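Local structure of Non-reducing end beta-L-arabinofuranosidase (Bacteroides thetaiotaomicron, 5MQO) at residues F533-W538 with V551-K556; R333-T338 with A405-T410; S232-R237 with M273-T278; G339-L344 with I386-F391. The protein is a family GH127 glycoside hydrolase linked to aceric acidase activity on plant pectin and probably acting as a beta-L-arabinofuranosidase. All coordinates share one frame; numbering follows the deposited sequence.

Contact 1: residues F533-W538 with V551-K556; sequences FRIPEW and VSMNAK
Near the end of strand 529-535, in the beta-rich middle domain of this GH127 enzyme, I535 meets M553 and K556 of the loop that follows strand 549-550. The closest approach is made by a carbonyl: I535 CB sits 3.4 Å from K556 O. Both branches of the isoleucine lie beside the same oxygen, with I535 CG2 at 3.7 Å and I535 CG1 at 3.8 Å from K556 O. That follows from the torsion, which sets CG2 anti to the backbone N and CG1 anti to the carbonyl carbon (chi1 -50°). The touch is van der Waals in kind, and K556 O finds its polar partner in the hydroxyl of T559, while the lysine side chain leads off the other way.

The loop runs from 549-550, an edge strand of the antiparallel sheet, to 559-565, an edge strand of the mixed sheet that also holds 529-535. Backbone hydrogen bonds between I535 and both N558 and T559 fix the far end of this connection against the strand.

M553 adds a looser apolar touch, its SD 4.5 Å from I535 CD1. The methionine starts out alongside, then bends at chi2 (-81°) and again at chi3 (-65°), which brings its sulfur end in toward the isoleucine. R534, next along the strand, turns its side chain away from the loop, and its guanidinium forms a salt bridge with E409 of helix 402-416.

Contact 2: residues R333-T338 with A405-T410; sequences RKMYVT and AELVET
M335 lays its thioether end on L407 where the loop after helix 317-333 passes helix 402-416, inside the helical (alpha/alpha)6-type barrel expected of the GH127 catalytic domain. One methyl takes the whole touch: L407 CD2 is 3.5 Å from M335 SD and equally 3.5 Å from M335 CE. The methionine reaches out fully extended, CG anti to the backbone N (chi1 177°), and only its last bond is turned (chi3 85°), swinging CE back onto the leucine so that the two side chains meet at a slant.

One helical turn further on, T410 presses a methyl against the loop backbone. Its CG2 stands 3.8 Å from V337 O, and the same CG2 is 3.9 Å from T338 C. The hydroxyl branch points back into the helix, where T410 OG1 donates to E406 O at 2.8 Å, coming from 46° above the carbonyl plane. E406 O also accepts from T410 N; the OG1 bond is what fixes the rotation of the threonine, turning CG2 toward the loop. Replacing T410 by an alanine takes away both branches, which would probably open a gap against the carbonyls of V337 and T338 and cost E406 O its second donor.

Around this first shell, W327 and V331 of helix 317-333 and N392 of helix 382-399 pack on L407, while I330 and N388 lie against M335. Two acceptors, T338 O and T410 O, end up 3.5 Å apart; each has its own donor, the hydroxyl of S415 for T338 O and ND2 of N414 for T410 O.

Contact 3: residues S232-R237 with M273-T278; sequences SAELAR and MVESGT
The carboxylates of E234 and E275 approach each other with their planes 55° apart, E234 OE1 lying 4.1 Å from E275 OE1. Both groups probably carry negative charge, so the approach is mildly unfavourable, though solvent at this exposed site is likely to damp it. The third flat group, the guanidinium of R237, has E234 O at its edge and in its plane; R237 NH2 gives that carbonyl a weak bond of 3.1 Å, so the arginine's link, a slight one, is to the backbone of E234 and not to its acid.

V274 comes in beside the turn, and its CG2 does the touching. It lies 3.9 Å from A233 O and, over the aliphatic part of the glutamate, V274 CG2 is 4.1 Å from E234 CG. E234 bends at chi2 (137°), which carries its carboxylate across toward E275. The latter runs straight beyond its CG (chi2 176°), bringing its end closer to the turn than its root. Both glutamates also touch a crystal neighbour, so their exact placement may owe something to lattice packing.

A type I beta turn from S232 to L235, closed by L235 N on S232 O at 2.7 Å, puts A233 and E234 at its two corners, where they meet the valine.

The turn belongs to the loop joining helices 212-230 and 243-255, and V274 to the one running from helix 258-270 toward helix 297-314. This second loop is tied further in by T278 to D283 and by G277 to Q361 of strand 361-364, at the surface of the catalytic domain.

Contact 4: residues G339-L344 with I386-F391; sequences GACGAL and IGNMLF
Loop 339-344 passes the side of helix 382-399 with C341 and N388 facing each other, their CA atoms 7.4 Å apart, and G339 at its start has a positive phi at which a side chain would jam against the preceding carbonyl. N388 reaches across with CG anti to the backbone N (chi1 -166°) and hands an amide N-H to the loop: N388 ND2 donates to G339 O at 3.2 Å, with an N-H...O angle of 142°. The donor sits on a lone pair in the carbonyl plane, although the oxygen is tilted 23° from the plane of the asparagine amide. Beside this bond the sulfur of C341 rests against the same side chain, C341 SG being 3.7 Å from N388 ND2 and 3.8 Å from N388 CB.

A leucine in place of N388 has no N-H to give, and would probably leave the buried G339 O without this donor and the loop less firmly fixed to the helix.

N385, a turn earlier, accepts from C341 N, while N301 of helix 297-314 packs on both C341 and N388. Asparagines of one helix thus hold the backbone of an irregular connection in the buried heart of the catalytic domain, consistent with the (alpha/alpha)6-type barrel of this clan.

From the N terminus, contact 3 comes first and is complete in itself, joining two connections between neighbouring helices at the surface of the catalytic domain. Contact 2 then closes a long loop from 333-338 to 405-410, and contact 4 is nested inside it; no contacts cross. The centres of contacts 2 and 4 lie about 8 Å apart, and helices 382-399 and 402-416, consecutive in the chain, receive adjacent parts of one loop; M335 SD approaches N388 ND2 to 3.6 Å. Contact 1 follows as a short closure in the middle domain. It meets contact 2 where E406 OE1 takes a salt bridge from R534 NH2 (2.5 Å), joining helical and beta domains. Contacts 1 and 3 lie about 47 Å apart, centre to centre.

Contact 1: residues F533-W538 with V551-K556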
loop_
_atom_site.group_PDB
_atom_site.type_symbol
_atom_site.label_atom_id
_atom_site.label_comp_id
_atom_site.label_asym_id
_atom_site.label_seq_id
_atom_site.Cartn_x
_atom_site.Cartn_y
_atom_site.Cartn_z
ATOM N N PHE A 533 -6.260 -15.842 -12.703
ATOM C CA PHE A 533 -7.033 -14.626 -12.358
ATOM C C PHE A 533 -7.444 -14.651 -10.913
ATOM O O PHE A 533 -8.158 -15.563 -10.465
ATOM C CB PHE A 533 -8.284 -14.502 -13.239
ATOM C CG PHE A 533 -7.961 -14.411 -14.694
ATOM C CD1 PHE A 533 -7.652 -15.567 -15.418
ATOM C CD2 PHE A 533 -7.882 -13.175 -15.313
ATOM C CE1 PHE A 533 -7.296 -15.485 -16.740
ATOM C CE2 PHE A 533 -7.538 -13.089 -16.633
ATOM C CZ PHE A 533 -7.241 -14.243 -17.353
ATOM N N ARG A 534 -6.998 -13.659 -10.161
ATOM C CA ARG A 534 -7.388 -13.585 -8.757
ATOM C C ARG A 534 -8.899 -13.370 -8.690
ATOM O O ARG A 534 -9.441 -12.565 -9.434
ATOM C CB ARG A 534 -6.624 -12.473 -8.032
ATOM C CG ARG A 534 -6.912 -12.391 -6.541
ATOM C CD ARG A 534 -5.974 -11.429 -5.861
ATOM N NE ARG A 534 -6.334 -10.083 -6.227
ATOM C CZ ARG A 534 -7.299 -9.364 -5.655
ATOM N NH1 ARG A 534 -7.542 -8.119 -6.091
ATOM N NH2 ARG A 534 -8.014 -9.865 -4.643
ATOM N N ILE A 535 -9.572 -14.147 -7.854
ATOM C CA ILE A 535 -10.939 -13.844 -7.436
ATOM C C ILE A 535 -10.905 -13.088 -6.098
ATOM O O ILE A 535 -10.560 -13.694 -5.083
ATOM C CB ILE A 535 -11.766 -15.120 -7.240
ATOM C CG1 ILE A 535 -11.641 -16.043 -8.466
ATOM C CG2 ILE A 535 -13.209 -14.740 -6.916
ATOM C CD1 ILE A 535 -11.780 -15.337 -9.805
ATOM N N PRO A 536 -11.251 -11.770 -6.099
ATOM C CA PRO A 536 -11.316 -10.986 -4.848
ATOM C C PRO A 536 -12.151 -11.588 -3.719
ATOM O O PRO A 536 -13.155 -12.245 -3.973
ATOM C CB PRO A 536 -11.911 -9.644 -5.294
ATOM C CG PRO A 536 -11.409 -9.485 -6.682
ATOM C CD PRO A 536 -11.331 -10.877 -7.274
ATOM N N GLU A 537 -11.689 -11.352 -2.490
ATOM C CA GLU A 537 -12.333 -11.813 -1.265
ATOM C C GLU A 537 -13.733 -11.256 -1.217
ATOM O O GLU A 537 -14.664 -11.958 -0.860
ATOM C CB GLU A 537 -11.540 -11.369 -0.024
ATOM C CG GLU A 537 -11.966 -12.091 1.255
ATOM C CD GLU A 537 -11.291 -11.599 2.529
ATOM O OE1 GLU A 537 -10.589 -10.569 2.506
ATOM O OE2 GLU A 537 -11.469 -12.247 3.578
ATOM N N TRP A 538 -13.888 -10.006 -1.628
ATOM C CA TRP A 538 -15.223 -9.405 -1.752
ATOM C C TRP A 538 -16.188 -10.017 -2.787
ATOM O O TRP A 538 -17.375 -9.709 -2.736
ATOM C CB TRP A 538 -15.125 -7.886 -1.976
ATOM C CG TRP A 538 -14.310 -7.445 -3.121
ATOM C CD1 TRP A 538 -13.038 -6.999 -3.069
ATOM C CD2 TRP A 538 -14.712 -7.359 -4.498
ATOM N NE1 TRP A 538 -12.601 -6.640 -4.321
ATOM C CE2 TRP A 538 -13.604 -6.862 -5.223
ATOM C CE3 TRP A 538 -15.894 -7.656 -5.194
ATOM C CZ2 TRP A 538 -13.638 -6.658 -6.621
ATOM C CZ3 TRP A 538 -15.925 -7.463 -6.590
ATOM C CH2 TRP A 538 -14.802 -6.967 -7.283
ATOM N N VAL A 551 -15.526 -21.483 -19.424
ATOM C CA VAL A 551 -14.687 -22.440 -18.708
ATOM C C VAL A 551 -15.417 -22.789 -17.429
ATOM O O VAL A 551 -16.184 -21.977 -16.925
ATOM C CB VAL A 551 -13.324 -21.812 -18.337
ATOM C CG1 VAL A 551 -12.374 -22.844 -17.718
ATOM C CG2 VAL A 551 -12.701 -21.166 -19.566
ATOM N N SER A 552 -15.191 -23.987 -16.902
ATOM C CA SER A 552 -15.658 -24.317 -15.550
ATOM C C SER A 552 -14.831 -23.536 -14.504
ATOM O O SER A 552 -13.590 -23.632 -14.442
ATOM C CB SER A 552 -15.621 -25.828 -15.293
ATOM O OG SER A 552 -14.503 -26.421 -15.924
ATOM N N MET A 553 -15.550 -22.733 -13.722
ATOM C CA MET A 553 -14.978 -21.942 -12.635
ATOM C C MET A 553 -14.822 -22.836 -11.404
ATOM O O MET A 553 -15.798 -23.160 -10.709
ATOM C CB MET A 553 -15.860 -20.716 -12.318
ATOM C CG MET A 553 -15.162 -19.374 -12.515
ATOM S SD MET A 553 -14.095 -18.908 -11.126
ATOM C CE MET A 553 -15.267 -18.693 -9.776
ATOM N N ASN A 554 -13.581 -23.241 -11.158
ATOM C CA ASN A 554 -13.237 -24.070 -10.007
ATOM C C ASN A 554 -13.239 -23.202 -8.736
ATOM O O ASN A 554 -13.886 -23.526 -7.741
ATOM C CB ASN A 554 -11.854 -24.725 -10.231
ATOM C CG ASN A 554 -11.701 -26.070 -9.518
ATOM O OD1 ASN A 554 -11.880 -26.171 -8.301
ATOM N ND2 ASN A 554 -11.342 -27.108 -10.277
ATOM N N ALA A 555 -12.560 -22.066 -8.808
ATOM C CA ALA A 555 -12.079 -21.382 -7.616
ATOM C C ALA A 555 -13.103 -20.558 -6.811
ATOM O O ALA A 555 -14.131 -20.085 -7.304
ATOM C CB ALA A 555 -10.866 -20.526 -7.977
ATOM N N LYS A 556 -12.752 -20.389 -5.546
ATOM C CA LYS A 556 -13.536 -19.660 -4.567
ATOM C C LYS A 556 -13.041 -18.223 -4.470
ATOM O O LYS A 556 -12.072 -17.821 -5.118
ATOM C CB LYS A 556 -13.375 -20.339 -3.199
ATOM C CG LYS A 556 -13.637 -21.844 -3.212
ATOM C CD LYS A 556 -13.387 -22.494 -1.854
ATOM C CE LYS A 556 -13.871 -23.946 -1.836
ATOM N NZ LYS A 556 -13.862 -24.547 -0.471
#

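Contact 2: residues R333-T338 with A405-T410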
loop_
_atom_site.group_PDB
_atom_site.type_symbol
_atom_site.label_atom_id
_atom_site.label_comp_id
_atom_site.label_asym_id
_atom_site.label_seq_id
_atom_site.Cartn_x
_atom_site.Cartn_y
_atom_site.Cartn_z
ATOM N N ARG A 333 -7.497 -8.369 13.623
ATOM C CA ARG A 333 -7.653 -7.725 14.927
ATOM C C ARG A 333 -7.242 -6.283 15.044
ATOM O O ARG A 333 -7.709 -5.630 15.970
ATOM C CB ARG A 333 -6.971 -8.542 16.039
ATOM C CG ARG A 333 -7.233 -10.045 15.965
ATOM C CD ARG A 333 -7.014 -10.739 17.300
ATOM N NE ARG A 333 -5.699 -10.424 17.817
ATOM C CZ ARG A 333 -5.275 -10.695 19.049
ATOM N NH1 ARG A 333 -6.063 -11.330 19.916
ATOM N NH2 ARG A 333 -4.039 -10.326 19.418
ATOM N N LYS A 334 -6.388 -5.775 14.158
ATOM C CA LYS A 334 -5.788 -4.456 14.349
ATOM C C LYS A 334 -5.667 -3.592 13.090
ATOM O O LYS A 334 -4.800 -2.718 13.022
ATOM C CB LYS A 334 -4.405 -4.643 14.959
ATOM C CG LYS A 334 -4.432 -5.248 16.332
ATOM C CD LYS A 334 -3.044 -5.253 16.931
ATOM C CE LYS A 334 -2.982 -6.143 18.164
ATOM N NZ LYS A 334 -1.574 -6.181 18.645
ATOM N N MET A 335 -6.519 -3.815 12.094
ATOM C CA MET A 335 -6.400 -3.110 10.820
ATOM C C MET A 335 -7.710 -2.459 10.530
ATOM O O MET A 335 -8.763 -3.090 10.661
ATOM C CB MET A 335 -6.093 -4.084 9.709
ATOM C CG MET A 335 -6.014 -3.467 8.331
ATOM S SD MET A 335 -5.535 -4.694 7.114
ATOM C CE MET A 335 -7.155 -5.370 6.776
ATOM N N TYR A 336 -7.654 -1.209 10.103
ATOM C CA TYR A 336 -8.868 -0.546 9.650
ATOM C C TYR A 336 -9.368 -1.162 8.320
ATOM O O TYR A 336 -8.588 -1.732 7.552
ATOM C CB TYR A 336 -8.644 0.944 9.542
ATOM C CG TYR A 336 -8.475 1.571 10.870
ATOM C CD1 TYR A 336 -7.225 1.677 11.476
ATOM C CD2 TYR A 336 -9.565 2.085 11.537
ATOM C CE1 TYR A 336 -7.075 2.295 12.728
ATOM C CE2 TYR A 336 -9.445 2.685 12.781
ATOM C CZ TYR A 336 -8.203 2.802 13.381
ATOM O OH TYR A 336 -8.109 3.410 14.625
ATOM N N VAL A 337 -10.663 -1.031 8.055
ATOM C CA VAL A 337 -11.297 -1.570 6.832
ATOM C C VAL A 337 -10.710 -1.060 5.502
ATOM O O VAL A 337 -10.867 -1.703 4.484
ATOM C CB VAL A 337 -12.820 -1.326 6.885
ATOM C CG1 VAL A 337 -13.115 0.165 6.732
ATOM C CG2 VAL A 337 -13.573 -2.145 5.838
ATOM N N THR A 338 -10.025 0.078 5.538
ATOM C CA THR A 338 -9.255 0.631 4.426
ATOM C C THR A 338 -7.822 0.097 4.287
ATOM O O THR A 338 -7.068 0.546 3.413
ATOM C CB THR A 338 -9.127 2.159 4.616
ATOM O OG1 THR A 338 -8.451 2.455 5.845
ATOM C CG2 THR A 338 -10.492 2.813 4.653
ATOM N N ALA A 405 -2.529 -10.933 -1.866
ATOM C CA ALA A 405 -2.869 -10.001 -2.948
ATOM C C ALA A 405 -4.089 -9.089 -2.665
ATOM O O ALA A 405 -4.091 -7.918 -3.086
ATOM C CB ALA A 405 -3.052 -10.741 -4.268
ATOM N N GLU A 406 -5.098 -9.617 -1.974
ATOM C CA GLU A 406 -6.267 -8.835 -1.557
ATOM C C GLU A 406 -5.869 -7.606 -0.734
ATOM O O GLU A 406 -6.332 -6.480 -0.990
ATOM C CB GLU A 406 -7.208 -9.721 -0.729
ATOM C CG GLU A 406 -8.572 -9.135 -0.388
ATOM C CD GLU A 406 -9.401 -8.745 -1.591
ATOM O OE1 GLU A 406 -9.408 -9.482 -2.600
ATOM O OE2 GLU A 406 -10.057 -7.687 -1.533
ATOM N N LEU A 407 -4.969 -7.821 0.218
ATOM C CA LEU A 407 -4.467 -6.753 1.083
ATOM C C LEU A 407 -3.637 -5.716 0.376
ATOM O O LEU A 407 -3.727 -4.524 0.708
ATOM C CB LEU A 407 -3.718 -7.354 2.281
ATOM C CG LEU A 407 -4.851 -7.773 3.245
ATOM C CD1 LEU A 407 -4.604 -9.099 3.879
ATOM C CD2 LEU A 407 -5.094 -6.703 4.297
ATOM N N VAL A 408 -2.834 -6.156 -0.593
ATOM C CA VAL A 408 -2.120 -5.219 -1.451
ATOM C C VAL A 408 -3.134 -4.285 -2.113
ATOM O O VAL A 408 -2.924 -3.080 -2.116
ATOM C CB VAL A 408 -1.238 -5.949 -2.507
ATOM C CG1 VAL A 408 -0.706 -4.989 -3.559
ATOM C CG2 VAL A 408 -0.059 -6.633 -1.834
ATOM N N GLU A 409 -4.236 -4.829 -2.645
ATOM C CA GLU A 409 -5.236 -3.998 -3.363
ATOM C C GLU A 409 -5.982 -3.055 -2.412
ATOM O O GLU A 409 -6.070 -1.837 -2.674
ATOM C CB GLU A 409 -6.265 -4.841 -4.137
ATOM C CG GLU A 409 -7.065 -4.077 -5.205
ATOM C CD GLU A 409 -8.022 -4.969 -5.999
ATOM O OE1 GLU A 409 -8.905 -5.586 -5.353
ATOM O OE2 GLU A 409 -7.861 -5.116 -7.244
ATOM N N THR A 410 -6.513 -3.624 -1.329
ATOM C CA THR A 410 -7.222 -2.850 -0.300
ATOM C C THR A 410 -6.394 -1.652 0.143
ATOM O O THR A 410 -6.886 -0.520 0.118
ATOM C CB THR A 410 -7.506 -3.739 0.915
ATOM O OG1 THR A 410 -8.183 -4.912 0.445
ATOM C CG2 THR A 410 -8.347 -3.020 2.010
#

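Contact 3: residues S232-R237 with M273-T278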
loop_
_atom_site.group_PDB
_atom_site.type_symbol
_atom_site.label_atom_id
_atom_site.label_comp_id
_atom_site.label_asym_id
_atom_site.label_seq_id
_atom_site.Cartn_x
_atom_site.Cartn_y
_atom_site.Cartn_z
ATOM N N SER A 232 28.694 0.512 17.873
ATOM C CA SER A 232 28.323 -0.119 19.139
ATOM C C SER A 232 26.996 -0.879 19.065
ATOM O O SER A 232 26.019 -0.386 18.489
ATOM C CB SER A 232 28.277 0.918 20.264
ATOM O OG SER A 232 27.441 1.997 19.905
ATOM N N ALA A 233 27.004 -2.080 19.661
ATOM C CA ALA A 233 25.852 -2.986 19.777
ATOM C C ALA A 233 24.576 -2.214 20.053
ATOM O O ALA A 233 23.559 -2.428 19.396
ATOM C CB ALA A 233 26.104 -4.000 20.895
ATOM N N GLU A 234 24.675 -1.286 21.011
ATOM C CA GLU A 234 23.585 -0.373 21.392
ATOM C C GLU A 234 23.527 0.901 20.517
ATOM O O GLU A 234 23.344 2.007 21.030
ATOM C CB GLU A 234 23.675 -0.017 22.904
ATOM C CG GLU A 234 23.375 -1.185 23.856
ATOM C CD GLU A 234 24.329 -1.280 25.049
ATOM O OE1 GLU A 234 24.602 -0.256 25.707
ATOM O OE2 GLU A 234 24.813 -2.395 25.341
ATOM N N LEU A 235 23.719 0.742 19.207
ATOM C CA LEU A 235 23.136 1.653 18.230
ATOM C C LEU A 235 21.992 0.877 17.538
ATOM O O LEU A 235 22.178 0.184 16.531
ATOM C CB LEU A 235 24.170 2.222 17.232
ATOM C CG LEU A 235 25.208 3.263 17.700
ATOM C CD1 LEU A 235 25.855 4.020 16.548
ATOM C CD2 LEU A 235 24.607 4.276 18.655
ATOM N N ALA A 236 20.824 0.952 18.177
ATOM C CA ALA A 236 19.544 0.654 17.557
ATOM C C ALA A 236 19.131 1.802 16.607
ATOM O O ALA A 236 18.362 1.558 15.676
ATOM C CB ALA A 236 18.475 0.433 18.639
ATOM N N ARG A 237 19.666 3.022 16.821
ATOM C CA ARG A 237 19.237 4.269 16.111
ATOM C C ARG A 237 19.617 4.364 14.634
ATOM O O ARG A 237 18.811 4.803 13.807
ATOM C CB ARG A 237 19.765 5.536 16.818
ATOM C CG ARG A 237 18.845 6.086 17.905
ATOM C CD ARG A 237 19.618 6.627 19.099
ATOM N NE ARG A 237 20.418 5.578 19.746
ATOM C CZ ARG A 237 20.984 5.665 20.953
ATOM N NH1 ARG A 237 20.847 6.749 21.719
ATOM N NH2 ARG A 237 21.692 4.633 21.411
ATOM N N MET A 273 18.462 -7.793 21.563
ATOM C CA MET A 273 19.661 -8.240 22.253
ATOM C C MET A 273 20.321 -6.962 22.794
ATOM O O MET A 273 21.504 -6.702 22.619
ATOM C CB MET A 273 20.552 -9.038 21.291
ATOM C CG MET A 273 19.847 -10.172 20.536
ATOM S SD MET A 273 19.172 -11.567 21.498
ATOM C CE MET A 273 20.615 -12.608 21.690
ATOM N N VAL A 274 19.512 -6.164 23.476
ATOM C CA VAL A 274 19.914 -4.842 23.925
ATOM C C VAL A 274 19.142 -4.567 25.198
ATOM O O VAL A 274 18.065 -5.110 25.412
ATOM C CB VAL A 274 19.676 -3.771 22.810
ATOM C CG1 VAL A 274 19.375 -2.364 23.350
ATOM C CG2 VAL A 274 20.873 -3.731 21.850
ATOM N N GLU A 275 19.736 -3.762 26.063
ATOM C CA GLU A 275 19.057 -3.305 27.252
ATOM C C GLU A 275 17.896 -2.360 26.878
ATOM O O GLU A 275 18.050 -1.479 26.024
ATOM C CB GLU A 275 20.056 -2.588 28.158
ATOM C CG GLU A 275 21.083 -3.508 28.789
ATOM C CD GLU A 275 22.115 -2.741 29.593
ATOM O OE1 GLU A 275 22.763 -1.860 28.999
ATOM O OE2 GLU A 275 22.281 -3.018 30.803
ATOM N N SER A 276 16.746 -2.555 27.521
ATOM C CA SER A 276 15.570 -1.695 27.340
ATOM C C SER A 276 15.333 -1.233 25.871
ATOM O O SER A 276 15.401 -0.041 25.495
ATOM C CB SER A 276 15.603 -0.535 28.349
ATOM O OG SER A 276 16.934 -0.092 28.565
ATOM N N GLY A 277 15.066 -2.226 25.037
ATOM C CA GLY A 277 14.335 -1.977 23.815
ATOM C C GLY A 277 12.871 -1.703 24.161
ATOM O O GLY A 277 12.464 -1.754 25.322
ATOM N N THR A 278 12.070 -1.401 23.148
ATOM C CA THR A 278 10.734 -0.952 23.383
ATOM C C THR A 278 9.783 -1.632 22.428
ATOM O O THR A 278 10.155 -1.975 21.317
ATOM C CB THR A 278 10.650 0.588 23.257
ATOM O OG1 THR A 278 11.308 1.033 22.079
ATOM C CG2 THR A 278 11.323 1.267 24.440
#

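Contact 4: residues G339-L344 with I386-F391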
loop_
_atom_site.group_PDB
_atom_site.type_symbol
_atom_site.label_atom_id
_atom_site.label_comp_id
_atom_site.label_asym_id
_atom_site.label_seq_id
_atom_site.Cartn_x
_atom_site.Cartn_y
_atom_site.Cartn_z
ATOM N N GLY A 339 -7.432 -0.839 5.151
ATOM C CA GLY A 339 -6.054 -1.393 5.163
ATOM C C GLY A 339 -5.065 -0.610 6.022
ATOM O O GLY A 339 -3.928 -1.027 6.202
ATOM N N ALA A 340 -5.514 0.504 6.594
ATOM C CA ALA A 340 -4.601 1.416 7.267
ATOM C C ALA A 340 -4.256 0.841 8.619
ATOM O O ALA A 340 -5.022 0.047 9.154
ATOM C CB ALA A 340 -5.195 2.811 7.401
ATOM N N CYS A 341 -3.099 1.231 9.137
ATOM C CA CYS A 341 -2.593 0.674 10.348
ATOM C C CYS A 341 -2.136 1.777 11.318
ATOM O O CYS A 341 -1.427 2.703 10.934
ATOM C CB CYS A 341 -1.447 -0.289 10.014
ATOM S SG CYS A 341 -1.915 -1.689 8.952
ATOM N N GLY A 342 -2.521 1.632 12.580
ATOM C CA GLY A 342 -2.089 2.506 13.638
ATOM C C GLY A 342 -3.253 3.347 14.118
ATOM O O GLY A 342 -3.572 4.365 13.535
ATOM N N ALA A 343 -3.849 2.876 15.202
ATOM C CA ALA A 343 -4.980 3.452 15.896
ATOM C C ALA A 343 -4.667 4.555 16.887
ATOM O O ALA A 343 -5.589 5.265 17.294
ATOM C CB ALA A 343 -5.634 2.342 16.684
ATOM N N LEU A 344 -3.415 4.649 17.355
ATOM C CA LEU A 344 -3.071 5.521 18.501
ATOM C C LEU A 344 -2.060 6.529 18.056
ATOM O O LEU A 344 -1.021 6.170 17.524
ATOM C CB LEU A 344 -2.497 4.744 19.690
ATOM C CG LEU A 344 -3.222 3.480 20.166
ATOM C CD1 LEU A 344 -2.311 2.650 21.049
ATOM C CD2 LEU A 344 -4.522 3.763 20.894
ATOM N N ILE A 386 1.376 1.962 3.436
ATOM C CA ILE A 386 2.317 1.512 2.403
ATOM C C ILE A 386 3.139 0.346 2.928
ATOM O O ILE A 386 3.521 -0.535 2.172
ATOM C CB ILE A 386 3.277 2.659 1.966
ATOM C CG1 ILE A 386 2.483 3.762 1.256
ATOM C CG2 ILE A 386 4.429 2.144 1.081
ATOM C CD1 ILE A 386 3.267 5.019 0.950
ATOM N N GLY A 387 3.455 0.384 4.214
ATOM C CA GLY A 387 4.183 -0.696 4.849
ATOM C C GLY A 387 3.399 -1.991 4.826
ATOM O O GLY A 387 3.918 -3.019 4.417
ATOM N N ASN A 388 2.144 -1.931 5.262
ATOM C CA ASN A 388 1.259 -3.093 5.224
ATOM C C ASN A 388 1.123 -3.617 3.775
ATOM O O ASN A 388 1.063 -4.828 3.558
ATOM C CB ASN A 388 -0.106 -2.724 5.781
ATOM C CG ASN A 388 -0.972 -3.936 6.096
ATOM O OD1 ASN A 388 -0.499 -5.004 6.517
ATOM N ND2 ASN A 388 -2.275 -3.756 5.937
ATOM N N MET A 389 1.095 -2.710 2.802
ATOM C CA MET A 389 1.000 -3.081 1.397
ATOM C C MET A 389 2.234 -3.877 0.919
ATOM O O MET A 389 2.100 -4.934 0.325
ATOM C CB MET A 389 0.850 -1.821 0.559
ATOM C CG MET A 389 0.744 -2.092 -0.927
ATOM S SD MET A 389 0.751 -0.606 -1.922
ATOM C CE MET A 389 1.218 -1.319 -3.478
ATOM N N LEU A 390 3.419 -3.333 1.190
ATOM C CA LEU A 390 4.687 -3.955 0.858
ATOM C C LEU A 390 4.955 -5.244 1.671
ATOM O O LEU A 390 5.537 -6.176 1.149
ATOM C CB LEU A 390 5.817 -2.971 1.073
ATOM C CG LEU A 390 5.906 -1.664 0.284
ATOM C CD1 LEU A 390 6.983 -0.765 0.910
ATOM C CD2 LEU A 390 6.220 -1.876 -1.179
ATOM N N PHE A 391 4.537 -5.298 2.937
ATOM C CA PHE A 391 4.541 -6.568 3.694
ATOM C C PHE A 391 3.719 -7.606 2.920
ATOM O O PHE A 391 4.209 -8.694 2.604
ATOM C CB PHE A 391 4.010 -6.365 5.129
ATOM C CG PHE A 391 3.896 -7.637 5.972
ATOM C CD1 PHE A 391 4.825 -8.682 5.888
ATOM C CD2 PHE A 391 2.873 -7.757 6.910
ATOM C CE1 PHE A 391 4.715 -9.829 6.684
ATOM C CE2 PHE A 391 2.760 -8.910 7.710
ATOM C CZ PHE A 391 3.680 -9.953 7.581
#